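Local coordinates for protein fiber (Murine adenovirus 2, PDB 5NBH) that forms the trimeric fibre of the virion, whose distal domain binds N-acetylglucosamine and probably attaches the virus to a receptor on the host cell, at residues Met110-Gly114 with Thr115-Phe119; Arg94-Gly98 with Thr99-Tyr103; Tyr204-Gly207 with Asn208-Thr212. All blocks are in the same frame, centred on the assembly; numbering follows the deposited sequence. Where two conformers were deposited one is given.

Interaction 1: residues Met110-Gly114 with Thr115-Phe119; sequences MVRFG and TTVLF
Over one face of the Phe113 ring lies the backbone O of Thr116, offset toward the rim, while Phe113 CE1 touches Thr116 CG2 at 3.8 Å. The Arg112 guanidinium has the Thr115 carbonyl group over one face, offset toward the rim, and Gly114 O in its plane at the edge. At the rim of the Phe119 ring sits the Met110 methyl CE, and SD lies at the same ring's edge, 5.5 Å from the Phe119 centroid, a Met-aromatic contact. Met110 CG reaches Phe119 CD2 at 3.9 Å, the two side chains running alongside each other.

Arg112 folds back over the turn because its chain, otherwise extended, bends at chi2 (71°). That brings NE to Gly114 O at 2.7 Å in a nearly straight bond (170°), with a weak one from NH2, so two N-H groups grip one turn carbonyl. On the way, Arg112 CD passes Val117 CG2 at 4.0 Å. The turn from Phe113 to Thr116 is type II', with Gly114 at positive phi, and it closes a beta hairpin with a two-residue loop, Gly114-Thr115. Phe113 and Thr116 exchange two backbone hydrogen bonds, as do Val111 and Leu118: Val111 N to Leu118 O is 2.9 Å and Leu118 N to Val111 O 2.8 Å.

Arg112 NH1 also bonds Phe167 O and Ile234 O. The hairpin of strands 103-113 and 116-125 is flanked by strand 83-96 and strand 223-231. Met110 and Phe119 face Ile211 of strand 208-217, whereas Phe113 meets Phe113 of a neighbouring subunit edge-to-face at the trimer interface.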
ATOM      1  N   MET A 110      -4.685   4.221   8.347  1.00 11.66           N
ATOM      2  CA  MET A 110      -4.880   5.107   7.237  1.00 11.38           C
ATOM      3  C   MET A 110      -3.485   5.448   6.717  1.00 12.05           C
ATOM      4  O   MET A 110      -2.773   6.173   7.373  1.00 11.33           O
ATOM      5  CB  MET A 110      -5.645   6.328   7.696  1.00 12.40           C
ATOM      6  CG  MET A 110      -6.898   5.932   8.455  1.00 13.13           C
ATOM      7  SD  MET A 110      -7.886   7.315   9.009  1.00 14.33           S
ATOM      8  CE  MET A 110      -8.464   7.950   7.476  1.00 14.59           C
ATOM      9  N   VAL A 111      -3.137   4.882   5.577  1.00 12.06           N
ATOM     10  CA  VAL A 111      -1.770   4.947   5.017  1.00 12.43           C
ATOM     11  C   VAL A 111      -1.702   5.905   3.868  1.00 12.35           C
ATOM     12  O   VAL A 111      -2.342   5.700   2.824  1.00 11.98           O
ATOM     13  CB  VAL A 111      -1.239   3.555   4.580  1.00 13.40           C
ATOM     14  CG1 VAL A 111       0.236   3.662   4.169  1.00 14.54           C
ATOM     15  CG2 VAL A 111      -1.400   2.529   5.689  1.00 14.49           C
ATOM     16  N   ARG A 112      -0.868   6.935   4.016  1.00 12.79           N
ATOM     17  CA  ARG A 112      -0.742   7.981   3.034  1.00 13.53           C
ATOM     18  C   ARG A 112       0.563   7.791   2.260  1.00 16.44           C
ATOM     19  O   ARG A 112       1.628   7.659   2.864  1.00 17.07           O
ATOM     20  CB  ARG A 112      -0.780   9.338   3.778  1.00 14.72           C
ATOM     21  CG  ARG A 112      -0.434  10.571   2.983  1.00 14.47           C
ATOM     22  CD  ARG A 112      -1.483  10.958   1.981  1.00 14.40           C
ATOM     23  NE  ARG A 112      -0.939  12.029   1.154  1.00 14.15           N
ATOM     24  CZ  ARG A 112      -1.239  13.326   1.209  1.00 14.05           C
ATOM     25  NH1 ARG A 112      -2.189  13.808   2.009  1.00 12.92           N
ATOM     26  NH2 ARG A 112      -0.589  14.151   0.402  1.00 14.59           N
ATOM     27  N   PHE A 113       0.467   7.765   0.943  1.00 17.24           N
ATOM     28  CA  PHE A 113       1.655   7.813   0.066  1.00 20.46           C
ATOM     29  C   PHE A 113       1.277   8.518  -1.211  1.00 18.61           C
ATOM     30  O   PHE A 113       0.177   8.320  -1.755  1.00 20.18           O
ATOM     31  CB  PHE A 113       2.180   6.415  -0.246  1.00 21.50           C
ATOM     32  CG  PHE A 113       1.105   5.387  -0.404  1.00 23.91           C
ATOM     33  CD1 PHE A 113       0.341   5.328  -1.535  1.00 24.16           C
ATOM     34  CD2 PHE A 113       0.886   4.449   0.585  1.00 28.12           C
ATOM     35  CE1 PHE A 113      -0.658   4.379  -1.671  1.00 25.81           C
ATOM     36  CE2 PHE A 113      -0.114   3.500   0.463  1.00 27.10           C
ATOM     37  CZ  PHE A 113      -0.888   3.473  -0.670  1.00 26.49           C
ATOM     38  N   GLY A 114       2.165   9.356  -1.701  1.00 17.59           N
ATOM     39  CA  GLY A 114       1.784  10.330  -2.687  1.00 16.23           C
ATOM     40  C   GLY A 114       0.654  11.130  -2.052  1.00 16.79           C
ATOM     41  O   GLY A 114       0.732  11.506  -0.861  1.00 18.74           O
ATOM     42  N   THR A 115      -0.409  11.316  -2.799  1.00 15.97           N
ATOM     43  CA  THR A 115      -1.643  11.942  -2.283  1.00 16.37           C
ATOM     44  C   THR A 115      -2.733  10.911  -2.034  1.00 16.61           C
ATOM     45  O   THR A 115      -3.865  11.268  -1.747  1.00 18.44           O
ATOM     46  CB  THR A 115      -2.167  12.990  -3.280  1.00 16.78           C
ATOM     47  OG1 THR A 115      -2.361  12.383  -4.548  1.00 19.90           O
ATOM     48  CG2 THR A 115      -1.181  14.125  -3.430  1.00 17.30           C
ATOM     49  N   THR A 116      -2.386   9.638  -2.114  1.00 15.46           N
ATOM     50  CA  THR A 116      -3.326   8.541  -1.926  1.00 15.77           C
ATOM     51  C   THR A 116      -3.424   8.097  -0.492  1.00 13.74           C
ATOM     52  O   THR A 116      -2.414   8.062   0.234  1.00 13.19           O
ATOM     53  CB  THR A 116      -2.865   7.353  -2.799  1.00 17.97           C
ATOM     54  OG1 THR A 116      -2.828   7.799  -4.152  1.00 21.09           O
ATOM     55  CG2 THR A 116      -3.786   6.243  -2.721  1.00 19.03           C
ATOM     56  N   VAL A 117      -4.633   7.743  -0.052  1.00 11.82           N
ATOM     57  CA  VAL A 117      -4.811   7.167   1.267  1.00 11.39           C
ATOM     58  C   VAL A 117      -5.394   5.759   1.130  1.00 11.17           C
ATOM     59  O   VAL A 117      -6.446   5.582   0.508  1.00 11.32           O
ATOM     60  CB  VAL A 117      -5.719   8.048   2.169  1.00 11.46           C
ATOM     61  CG1 VAL A 117      -5.846   7.418   3.534  1.00 11.60           C
ATOM     62  CG2 VAL A 117      -5.156   9.487   2.236  1.00 12.25           C
ATOM     63  N   LEU A 118      -4.710   4.772   1.700  1.00 10.63           N
ATOM     64  CA  LEU A 118      -5.215   3.400   1.812  1.00 10.62           C
ATOM     65  C   LEU A 118      -5.828   3.245   3.188  1.00 10.69           C
ATOM     66  O   LEU A 118      -5.131   3.332   4.195  1.00 11.06           O
ATOM     67  CB  LEU A 118      -4.066   2.382   1.597  1.00 10.80           C
ATOM     68  CG  LEU A 118      -4.360   0.894   1.790  1.00 11.03           C
ATOM     69  CD1 LEU A 118      -5.477   0.417   0.915  1.00 11.98           C
ATOM     70  CD2 LEU A 118      -3.093   0.075   1.537  1.00 11.68           C
ATOM     71  N   PHE A 119      -7.145   3.045   3.247  1.00  9.98           N
ATOM     72  CA  PHE A 119      -7.867   2.896   4.501  1.00 10.59           C
ATOM     73  C   PHE A 119      -8.093   1.416   4.751  1.00 10.95           C
ATOM     74  O   PHE A 119      -8.547   0.728   3.855  1.00 11.15           O
ATOM     75  CB  PHE A 119      -9.217   3.638   4.391  1.00 11.01           C
ATOM     76  CG  PHE A 119     -10.105   3.495   5.593  1.00 11.10           C
ATOM     77  CD1 PHE A 119     -10.959   2.395   5.735  1.00 12.19           C
ATOM     78  CD2 PHE A 119     -10.040   4.416   6.617  1.00 12.08           C
ATOM     79  CE1 PHE A 119     -11.743   2.233   6.863  1.00 11.64           C
ATOM     80  CE2 PHE A 119     -10.839   4.267   7.736  1.00 11.19           C
ATOM     81  CZ  PHE A 119     -11.685   3.181   7.856  1.00 11.20           C
TER

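Interaction 2: residues Arg94-Gly98 with Thr99-Tyr103; sequences RLRNG and TYNEY
With CG anti to the backbone N (chi1 -175°) and the chain extended from CG to NE, Arg96 runs alongside Tyr103 and ends over the turn. The Tyr103 ring stands beside it, Arg96 CG making an off-centre CH-pi contact 4.1 Å from the Tyr103 centroid, and the hydroxyl lies over one face of the guanidinium. From there Arg96 NE donates to Tyr100 O at 2.8 Å (166°), the acceptor being in the guanidinium plane; NH2 adds weak bonds to Thr99 O and Tyr100 O and a firmer one to a water, which in turn donates to Asn101 OD1.

Asn97 ND2 bonds Glu102 OE1 at 3.0 Å, approaching from above the carboxylate plane. OD1 accepts a hydrogen bond from Thr134 N, so bonds at both ends fix how the amide is turned. In the backbone, Asn97 N binds Glu102 O at 2.8 Å, and a type II' turn runs from Asn97 to Tyr100.

Both Asn97 and Glu102 belong to the N-acetylglucosamine site, empty of sugar in this chain, as does Gln133, against which Asn97 packs. The loop connects strand 83-96 to strand 103-113, with Leu95 and Asn97 packed against strand 131-140.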
ATOM      1  N   ARG A  94     -13.656   1.681  20.199  1.00 16.40           N
ATOM      2  CA  ARG A  94     -15.011   1.222  20.463  1.00 16.42           C
ATOM      3  C   ARG A  94     -15.984   2.039  19.617  1.00 15.07           C
ATOM      4  O   ARG A  94     -15.924   3.298  19.632  1.00 15.61           O
ATOM      5  CB  ARG A  94     -15.303   1.433  21.948  0.50 17.70           C
ATOM      6  CG  ARG A  94     -16.622   0.856  22.399  0.50 18.72           C
ATOM      7  CD  ARG A  94     -16.629  -0.612  22.077  0.50 19.13           C
ATOM      8  NE  ARG A  94     -17.437  -1.341  23.016  0.50 20.21           N
ATOM      9  CZ  ARG A  94     -17.385  -2.646  23.146  0.50 20.10           C
ATOM     10  NH1 ARG A  94     -16.580  -3.354  22.367  0.50 20.66           N
ATOM     11  NH2 ARG A  94     -18.154  -3.223  24.042  0.50 20.76           N
ATOM     12  N   LEU A  95     -16.808   1.328  18.825  1.00 13.52           N
ATOM     13  CA  LEU A  95     -17.792   1.907  17.933  1.00 12.70           C
ATOM     14  C   LEU A  95     -19.174   1.392  18.288  1.00 12.73           C
ATOM     15  O   LEU A  95     -19.329   0.242  18.650  1.00 13.91           O
ATOM     16  CB  LEU A  95     -17.506   1.544  16.474  1.00 12.79           C
ATOM     17  CG  LEU A  95     -16.142   2.009  15.970  1.00 13.29           C
ATOM     18  CD1 LEU A  95     -15.904   1.518  14.577  1.00 13.38           C
ATOM     19  CD2 LEU A  95     -16.056   3.508  16.033  1.00 13.58           C
ATOM     20  N   ARG A  96     -20.153   2.263  18.183  1.00 12.39           N
ATOM     21  CA  ARG A  96     -21.564   1.883  18.373  1.00 12.36           C
ATOM     22  C   ARG A  96     -22.294   1.896  17.036  1.00 11.70           C
ATOM     23  O   ARG A  96     -22.099   2.815  16.212  1.00 12.90           O
ATOM     24  CB  ARG A  96     -22.222   2.867  19.321  1.00 13.01           C
ATOM     25  CG  ARG A  96     -23.640   2.507  19.692  1.00 13.53           C
ATOM     26  CD  ARG A  96     -24.179   3.428  20.757  1.00 14.84           C
ATOM     27  NE  ARG A  96     -25.505   3.011  21.207  1.00 15.97           N
ATOM     28  CZ  ARG A  96     -26.171   3.527  22.236  1.00 17.60           C
ATOM     29  NH1 ARG A  96     -25.668   4.544  22.938  1.00 18.56           N
ATOM     30  NH2 ARG A  96     -27.373   3.052  22.537  1.00 17.59           N
ATOM     31  N   ASN A  97     -23.162   0.901  16.825  1.00 12.07           N
ATOM     32  CA  ASN A  97     -24.035   0.857  15.673  1.00 12.28           C
ATOM     33  C   ASN A  97     -25.223   1.798  15.880  1.00 12.64           C
ATOM     34  O   ASN A  97     -26.292   1.384  16.393  1.00 12.23           O
ATOM     35  CB  ASN A  97     -24.535  -0.568  15.426  1.00 13.17           C
ATOM     36  CG  ASN A  97     -25.566  -0.643  14.316  1.00 13.72           C
ATOM     37  OD1 ASN A  97     -25.688   0.265  13.476  1.00 14.84           O
ATOM     38  ND2 ASN A  97     -26.345  -1.728  14.316  1.00 15.54           N
ATOM     39  N   GLY A  98     -25.052   3.050  15.472  1.00 12.77           N
ATOM     40  CA  GLY A  98     -26.087   4.073  15.610  1.00 13.51           C
ATOM     41  C   GLY A  98     -26.611   4.198  17.021  1.00 14.65           C
ATOM     42  O   GLY A  98     -25.831   4.431  17.919  1.00 14.22           O
ATOM     43  N   THR A  99     -27.941   4.078  17.187  1.00 14.67           N
ATOM     44  CA  THR A  99     -28.599   4.197  18.470  1.00 15.82           C
ATOM     45  C   THR A  99     -28.882   2.841  19.106  1.00 16.20           C
ATOM     46  O   THR A  99     -29.484   2.787  20.194  1.00 15.81           O
ATOM     47  CB  THR A  99     -29.924   4.996  18.353  1.00 15.79           C
ATOM     48  OG1 THR A  99     -30.686   4.557  17.215  1.00 16.65           O
ATOM     49  CG2 THR A  99     -29.620   6.454  18.182  1.00 17.40           C
ATOM     50  N   TYR A 100     -28.470   1.752  18.441  1.00 14.68           N
ATOM     51  CA  TYR A 100     -28.784   0.407  18.925  1.00 14.81           C
ATOM     52  C   TYR A 100     -27.801   0.069  20.023  1.00 14.58           C
ATOM     53  O   TYR A 100     -26.726   0.686  20.132  1.00 13.21           O
ATOM     54  CB  TYR A 100     -28.711  -0.620  17.797  1.00 14.34           C
ATOM     55  CG  TYR A 100     -29.758  -0.529  16.684  1.00 14.76           C
ATOM     56  CD1 TYR A 100     -30.734   0.496  16.629  1.00 14.89           C
ATOM     57  CD2 TYR A 100     -29.751  -1.451  15.654  1.00 16.34           C
ATOM     58  CE1 TYR A 100     -31.649   0.555  15.592  1.00 15.79           C
ATOM     59  CE2 TYR A 100     -30.661  -1.386  14.607  1.00 18.08           C
ATOM     60  CZ  TYR A 100     -31.612  -0.380  14.581  1.00 17.09           C
ATOM     61  OH  TYR A 100     -32.494  -0.336  13.533  1.00 16.83           O
ATOM     62  N   ASN A 101     -28.132  -0.941  20.817  1.00 14.05           N
ATOM     63  CA  ASN A 101     -27.247  -1.408  21.890  1.00 14.70           C
ATOM     64  C   ASN A 101     -26.319  -2.475  21.287  1.00 15.23           C
ATOM     65  O   ASN A 101     -26.328  -3.629  21.682  1.00 16.24           O
ATOM     66  CB  ASN A 101     -28.085  -1.959  23.057  1.00 15.39           C
ATOM     67  CG  ASN A 101     -28.874  -0.872  23.757  1.00 16.91           C
ATOM     68  OD1 ASN A 101     -28.314   0.164  24.109  1.00 17.86           O
ATOM     69  ND2 ASN A 101     -30.177  -1.092  23.973  1.00 15.85           N
ATOM     70  N   GLU A 102     -25.578  -2.083  20.253  1.00 13.54           N
ATOM     71  CA  GLU A 102     -24.710  -2.991  19.504  1.00 14.35           C
ATOM     72  C   GLU A 102     -23.397  -2.251  19.292  1.00 13.29           C
ATOM     73  O   GLU A 102     -23.408  -1.082  18.849  1.00 12.66           O
ATOM     74  CB  GLU A 102     -25.319  -3.346  18.161  1.00 15.59           C
ATOM     75  CG  GLU A 102     -26.556  -4.243  18.246  1.00 17.18           C
ATOM     76  CD  GLU A 102     -27.147  -4.605  16.901  1.00 19.02           C
ATOM     77  OE1 GLU A 102     -26.527  -4.327  15.827  1.00 19.92           O
ATOM     78  OE2 GLU A 102     -28.282  -5.177  16.918  1.00 20.89           O
ATOM     79  N   TYR A 103     -22.301  -2.929  19.606  1.00 13.09           N
ATOM     80  CA  TYR A 103     -20.961  -2.312  19.571  1.00 13.11           C
ATOM     81  C   TYR A 103     -19.946  -3.207  18.844  1.00 13.39           C
ATOM     82  O   TYR A 103     -20.172  -4.398  18.663  1.00 13.33           O
ATOM     83  CB  TYR A 103     -20.476  -2.045  20.988  1.00 13.93           C
ATOM     84  CG  TYR A 103     -21.341  -1.073  21.765  1.00 14.88           C
ATOM     85  CD1 TYR A 103     -22.535  -1.500  22.370  1.00 16.27           C
ATOM     86  CD2 TYR A 103     -21.016   0.276  21.841  1.00 15.00           C
ATOM     87  CE1 TYR A 103     -23.334  -0.605  23.082  1.00 17.43           C
ATOM     88  CE2 TYR A 103     -21.825   1.179  22.540  1.00 16.23           C
ATOM     89  CZ  TYR A 103     -22.968   0.734  23.159  1.00 16.93           C
ATOM     90  OH  TYR A 103     -23.764   1.623  23.842  1.00 18.44           O
TER
HETATM   91  O   HOH W   1     -29.532   3.175  24.357  0.50 19.43           O

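Interaction 3: residues Tyr204-Gly207 with Asn208-Thr212; sequences YRLG and NFYIT
Arg205 stacked flat on Tyr210 is the main side-chain contact of this tight beta turn, which joins strand 191-205 to strand 208-217 near the surface of the domain. The guanidinium lies over the ring with CZ 3.8 Å from the Tyr210 centroid and the planes 23° apart, a cation-pi stack. Arg205 reaches it with CG between the backbone N and the carbonyl carbon (chi1 70°) and the rest of the chain extended to NE, crossing the tyrosine at about a right angle. Its CG also packs on the ring, 3.4 Å from Tyr210 CE1.

Polar partners hold the guanidinium in place. Arg205 NH2 makes a salt bridge with Glu136; one water, at the guanidinium edge and in its plane, joins Arg205 NH1 to Thr212 OG1, and another links Tyr210 OH to Arg205 NH2, weakly at the arginine end. The Glu136 carboxylate would probably balance part of the positive charge while the ring covers one face.

On the other face of the hairpin, Phe209 CB sits over the Tyr204 ring, 4.2 Å from its centroid in a CH-pi contact, and the two rings meet obliquely with planes 36° apart. Tyr204 OH is bonded to Pro170 O. Asn208, next to the turn, accepts a bond from Gly141 N at OD1 and makes a weak one from ND2 to Gln138 OE1, tying the turn to strand 131-140 and the loop after it.

Arg205 N to Asn208 O and Asn208 N to Arg205 O are each 3.0 Å. With Leu206 and Gly207 both at positive phi, this is the type I' turn characteristic of a beta hairpin with a two-residue loop.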
ATOM      1  N   TYR A 204     -18.241  15.548   4.475  1.00 11.75           N
ATOM      2  CA  TYR A 204     -18.066  16.512   5.539  1.00 12.30           C
ATOM      3  C   TYR A 204     -19.455  17.035   5.961  1.00 12.92           C
ATOM      4  O   TYR A 204     -20.316  17.311   5.110  1.00 13.69           O
ATOM      5  CB  TYR A 204     -17.252  17.702   5.117  1.00 12.56           C
ATOM      6  CG  TYR A 204     -15.759  17.496   4.918  1.00 13.37           C
ATOM      7  CD1 TYR A 204     -15.274  16.869   3.770  1.00 14.11           C
ATOM      8  CD2 TYR A 204     -14.844  17.950   5.869  1.00 13.95           C
ATOM      9  CE1 TYR A 204     -13.908  16.675   3.587  1.00 14.92           C
ATOM     10  CE2 TYR A 204     -13.466  17.805   5.667  1.00 15.19           C
ATOM     11  CZ  TYR A 204     -13.018  17.181   4.526  1.00 15.26           C
ATOM     12  OH  TYR A 204     -11.661  17.050   4.317  1.00 16.85           O
ATOM     13  N   ARG A 205     -19.614  17.180   7.254  1.00 13.69           N
ATOM     14  CA  ARG A 205     -20.741  17.951   7.805  1.00 15.48           C
ATOM     15  C   ARG A 205     -20.387  18.547   9.138  1.00 15.10           C
ATOM     16  O   ARG A 205     -19.565  18.009   9.866  1.00 14.01           O
ATOM     17  CB  ARG A 205     -21.985  17.086   7.903  1.00 15.67           C
ATOM     18  CG  ARG A 205     -21.985  15.974   8.948  1.00 16.29           C
ATOM     19  CD  ARG A 205     -23.400  15.395   9.030  1.00 16.38           C
ATOM     20  NE  ARG A 205     -23.530  14.409  10.093  1.00 16.99           N
ATOM     21  CZ  ARG A 205     -23.191  13.113   9.999  1.00 19.14           C
ATOM     22  NH1 ARG A 205     -22.706  12.606   8.871  1.00 19.22           N
ATOM     23  NH2 ARG A 205     -23.354  12.306  11.046  1.00 19.38           N
ATOM     24  N   LEU A 206     -20.998  19.697   9.454  1.00 15.77           N
ATOM     25  CA  LEU A 206     -20.792  20.325  10.749  1.00 16.79           C
ATOM     26  C   LEU A 206     -19.301  20.696  10.985  1.00 16.08           C
ATOM     27  O   LEU A 206     -18.861  20.754  12.114  1.00 18.34           O
ATOM     28  CB  LEU A 206     -21.343  19.427  11.847  1.00 18.21           C
ATOM     29  CG  LEU A 206     -22.788  18.901  11.616  1.00 20.50           C
ATOM     30  CD1 LEU A 206     -23.270  18.133  12.833  1.00 22.54           C
ATOM     31  CD2 LEU A 206     -23.779  20.006  11.248  1.00 21.43           C
ATOM     32  N   GLY A 207     -18.574  20.937   9.896  1.00 16.23           N
ATOM     33  CA  GLY A 207     -17.154  21.299   9.907  1.00 17.16           C
ATOM     34  C   GLY A 207     -16.186  20.118  10.000  1.00 18.09           C
ATOM     35  O   GLY A 207     -14.969  20.334  10.064  1.00 17.02           O
ATOM     36  N   ASN A 208     -16.710  18.889  10.052  1.00 16.15           N
ATOM     37  CA  ASN A 208     -15.890  17.694  10.343  1.00 15.24           C
ATOM     38  C   ASN A 208     -15.983  16.654   9.209  1.00 14.09           C
ATOM     39  O   ASN A 208     -16.887  16.680   8.388  1.00 13.45           O
ATOM     40  CB  ASN A 208     -16.261  17.083  11.668  1.00 15.73           C
ATOM     41  CG  ASN A 208     -15.765  17.892  12.850  1.00 17.39           C
ATOM     42  OD1 ASN A 208     -14.778  18.655  12.744  1.00 18.09           O
ATOM     43  ND2 ASN A 208     -16.456  17.768  13.950  1.00 17.59           N
ATOM     44  N   PHE A 209     -14.971  15.784   9.151  1.00 12.78           N
ATOM     45  CA  PHE A 209     -14.825  14.745   8.111  1.00 12.27           C
ATOM     46  C   PHE A 209     -15.336  13.440   8.687  1.00 10.81           C
ATOM     47  O   PHE A 209     -14.959  13.086   9.773  1.00 11.50           O
ATOM     48  CB  PHE A 209     -13.320  14.630   7.751  1.00 12.40           C
ATOM     49  CG  PHE A 209     -12.957  13.404   6.951  1.00 12.76           C
ATOM     50  CD1 PHE A 209     -13.680  13.044   5.838  1.00 13.55           C
ATOM     51  CD2 PHE A 209     -11.820  12.660   7.273  1.00 14.07           C
ATOM     52  CE1 PHE A 209     -13.337  11.945   5.088  1.00 13.49           C
ATOM     53  CE2 PHE A 209     -11.447  11.561   6.518  1.00 12.90           C
ATOM     54  CZ  PHE A 209     -12.202  11.201   5.432  1.00 12.95           C
ATOM     55  N   TYR A 210     -16.238  12.779   7.961  1.00 11.00           N
ATOM     56  CA  TYR A 210     -16.831  11.521   8.321  1.00 11.31           C
ATOM     57  C   TYR A 210     -16.484  10.423   7.316  1.00 10.41           C
ATOM     58  O   TYR A 210     -16.597  10.600   6.102  1.00 10.43           O
ATOM     59  CB  TYR A 210     -18.351  11.626   8.363  1.00 12.40           C
ATOM     60  CG  TYR A 210     -18.910  12.498   9.465  1.00 14.18           C
ATOM     61  CD1 TYR A 210     -18.754  13.896   9.426  1.00 15.43           C
ATOM     62  CD2 TYR A 210     -19.626  11.945  10.497  1.00 16.95           C
ATOM     63  CE1 TYR A 210     -19.250  14.695  10.433  1.00 16.95           C
ATOM     64  CE2 TYR A 210     -20.165  12.748  11.518  1.00 18.49           C
ATOM     65  CZ  TYR A 210     -19.972  14.125  11.475  1.00 18.08           C
ATOM     66  OH  TYR A 210     -20.521  14.920  12.462  1.00 20.63           O
ATOM     67  N   ILE A 211     -16.061   9.282   7.854  1.00 10.53           N
ATOM     68  CA  ILE A 211     -16.026   8.020   7.128  1.00 10.48           C
ATOM     69  C   ILE A 211     -17.142   7.199   7.730  1.00 10.29           C
ATOM     70  O   ILE A 211     -17.117   6.850   8.938  1.00  9.39           O
ATOM     71  CB  ILE A 211     -14.670   7.274   7.243  1.00 10.77           C
ATOM     72  CG1 ILE A 211     -13.575   8.135   6.668  1.00 11.11           C
ATOM     73  CG2 ILE A 211     -14.734   5.896   6.591  1.00 10.58           C
ATOM     74  CD1 ILE A 211     -12.186   7.522   6.687  1.00 11.70           C
ATOM     75  N   THR A 212     -18.110   6.854   6.889  1.00  9.96           N
ATOM     76  CA  THR A 212     -19.279   6.084   7.351  1.00 10.46           C
ATOM     77  C   THR A 212     -19.272   4.755   6.635  1.00 10.28           C
ATOM     78  O   THR A 212     -19.230   4.726   5.404  1.00 10.39           O
ATOM     79  CB  THR A 212     -20.579   6.858   7.085  1.00 11.17           C
ATOM     80  OG1 THR A 212     -20.456   8.187   7.634  1.00 11.77           O
ATOM     81  CG2 THR A 212     -21.758   6.179   7.713  1.00 11.74           C
TER
HETATM   82  O   HOH W   2     -22.431   9.640   8.793  1.00 17.12           O
HETATM   83  O   HOH W   3     -22.863  14.197  13.783  1.00 28.60           O

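Overall arrangement
All three contacts are chain reversals between antiparallel strands of the distal domain, and they come along the chain in the order interaction 2, interaction 1, interaction 3. Strand 103-113 leads from the sugar-site loop of interaction 2 to the turn of interaction 1, so these two lie at opposite ends of that strand, their centres about 28 Å apart. Interaction 3 belongs to the other sheet, about 18 Å from each by centres. It touches interaction 1 where Ile211 CD1 packs on Phe119 CE2 (3.7 Å) and on Met110 CE, joining the two sheets. Interaction 1 thus lies at both the sheet-sheet and the subunit interface, while interaction 2 carries binding residues at the surface.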